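Local coordinates for protein short chain dehydrogenase (PDB 3G1T) that probably catalyses NAD(P)-dependent oxidation or reduction of a substrate not yet identified, as a member of the short-chain dehydrogenase family, at residues P116-W119 with Q120-Q124. Residues are numbered along the deposited sequence; the frame is centred on the assembly and turned at random.
Sequences PQIW and QDVMQ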
loop_
_atom_site.group_PDB
_atom_site.type_symbol
_atom_site.label_atom_id
_atom_site.label_comp_id
_atom_site.label_asym_id
_atom_site.label_seq_id
_atom_site.Cartn_x
_atom_site.Cartn_y
_atom_site.Cartn_z
ATOM N N PRO A 116 6.530 14.694 3.157
ATOM C CA PRO A 116 6.766 13.711 2.049
ATOM C C PRO A 116 7.922 12.730 2.236
ATOM O O PRO A 116 7.823 11.541 1.831
ATOM C CB PRO A 116 6.957 14.593 0.817
ATOM C CG PRO A 116 6.078 15.840 1.174
ATOM C CD PRO A 116 6.369 16.074 2.630
ATOM N N GLN A 117 9.017 13.212 2.807
ATOM C CA GLN A 117 10.185 12.365 3.016
ATOM C C GLN A 117 9.877 11.299 4.046
ATOM O O GLN A 117 10.267 10.158 3.853
ATOM C CB GLN A 117 11.433 13.196 3.413
ATOM C CG GLN A 117 12.736 12.365 3.489
ATOM C CD GLN A 117 13.015 11.528 2.190
ATOM O OE1 GLN A 117 13.482 12.073 1.170
ATOM N NE2 GLN A 117 12.687 10.208 2.223
ATOM N N ILE A 118 9.241 11.678 5.166
ATOM C CA ILE A 118 8.902 10.661 6.200
ATOM C C ILE A 118 7.944 9.625 5.597
ATOM O O ILE A 118 8.052 8.389 5.851
ATOM C CB ILE A 118 8.296 11.230 7.504
ATOM C CG1 ILE A 118 9.273 12.211 8.224
ATOM C CG2 ILE A 118 7.923 10.091 8.388
ATOM C CD1 ILE A 118 10.621 11.662 8.362
ATOM N N TRP A 119 7.042 10.133 4.753
ATOM C CA TRP A 119 6.020 9.288 4.109
ATOM C C TRP A 119 6.747 8.215 3.244
ATOM O O TRP A 119 6.442 7.008 3.327
ATOM C CB TRP A 119 5.076 10.152 3.264
ATOM C CG TRP A 119 4.177 9.315 2.250
ATOM C CD1 TRP A 119 4.616 8.620 1.149
ATOM C CD2 TRP A 119 2.762 9.080 2.343
ATOM N NE1 TRP A 119 3.534 7.972 0.541
ATOM C CE2 TRP A 119 2.389 8.261 1.239
ATOM C CE3 TRP A 119 1.762 9.531 3.207
ATOM C CZ2 TRP A 119 1.039 7.880 1.005
ATOM C CZ3 TRP A 119 0.436 9.153 2.999
ATOM C CH2 TRP A 119 0.078 8.305 1.900
ATOM N N GLN A 120 7.726 8.643 2.439
ATOM C CA GLN A 120 8.563 7.726 1.635
ATOM C C GLN A 120 9.323 6.752 2.510
ATOM O O GLN A 120 9.414 5.556 2.173
ATOM C CB GLN A 120 9.534 8.536 0.734
ATOM C CG GLN A 120 9.413 8.291 -0.778
ATOM C CD GLN A 120 9.204 9.563 -1.656
ATOM O OE1 GLN A 120 9.254 9.472 -2.865
ATOM N NE2 GLN A 120 8.934 10.731 -1.031
ATOM N N ASP A 121 9.844 7.211 3.651
ATOM C CA ASP A 121 10.603 6.305 4.570
ATOM C C ASP A 121 9.717 5.194 5.110
ATOM O O ASP A 121 10.145 4.025 5.216
ATOM C CB ASP A 121 11.129 7.097 5.799
ATOM C CG ASP A 121 12.211 8.095 5.462
ATOM O OD1 ASP A 121 12.783 8.028 4.396
ATOM O OD2 ASP A 121 12.500 8.993 6.287
ATOM N N VAL A 122 8.464 5.543 5.473
ATOM C CA VAL A 122 7.481 4.573 5.999
ATOM C C VAL A 122 7.227 3.529 4.919
ATOM O O VAL A 122 7.192 2.315 5.232
ATOM C CB VAL A 122 6.122 5.238 6.522
ATOM C CG1 VAL A 122 5.032 4.205 6.789
ATOM C CG2 VAL A 122 6.419 6.036 7.817
ATOM N N MET A 123 7.045 3.987 3.682
ATOM C CA MET A 123 6.763 3.040 2.585
ATOM C C MET A 123 7.984 2.121 2.388
ATOM O O MET A 123 7.837 0.924 2.099
ATOM C CB MET A 123 6.417 3.779 1.282
ATOM C CG MET A 123 4.916 4.325 1.304
ATOM S SD MET A 123 3.450 3.223 1.636
ATOM C CE MET A 123 3.638 2.389 0.109
ATOM N N GLN A 124 9.171 2.699 2.474
ATOM C CA GLN A 124 10.397 1.949 2.211
ATOM C C GLN A 124 10.589 0.862 3.253
ATOM O O GLN A 124 11.010 -0.260 2.897
ATOM C CB GLN A 124 11.654 2.866 2.197
ATOM C CG GLN A 124 12.920 2.169 1.614
ATOM C CD GLN A 124 12.690 1.766 0.161
ATOM O OE1 GLN A 124 11.916 2.408 -0.515
ATOM N NE2 GLN A 124 13.459 0.782 -0.359
#
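The first turns of helix 116-142 are joined here, where Pro116, Gln117, Ile118 and Trp119 meet Gln120, Asp121, Val122 and Met123. Four successive i to i+4 backbone bonds hold the turns, from Gln120 N to Pro116 O through Met123 N to Trp119 O. Pro116 O takes a second bond, 3.2 Å from Gln120 NE2. The two donors reach this oxygen from opposite faces of its carbonyl plane, and NE2 stands 59° out of that plane. Both chi1 (-121°) and chi2 of Gln120 are away from the usual staggered values, and the bent chain brings its amide back over Pro116 O. Its OE1 bonds Gln124 NE2 of the second subunit, so both ends of the amide are held. One residue after Pro116, Gln117 makes a similar bond: its chain bends at chi2 and NE2 donates to Asp121 OD1 at 3.1 Å. This bond is not straight, with an angle of 137° at the hydrogen, and it meets the oxygen from above the carboxylate plane. Beside it, Ile118 CD1 lies 3.9 Å from Asp121 OD2. On the buried side, Trp119 and Met123 run side by side. Met123 CG is 4.0 Å from Trp119 NE1, and Met123 SD makes an oblique Met-aromatic contact, 5.4 Å from the centroid of the five-membered ring of Trp119. Trp119 NE1 donates to Asn128 OD1 of the second subunit, whose Phe131 stacks on the indole. Trp119 and Val122 also pack on helix 165-185. These are the N-terminal turns of a Rossmann-fold helix that pairs with its counterpart across a subunit interface, as in many short-chain dehydrogenases.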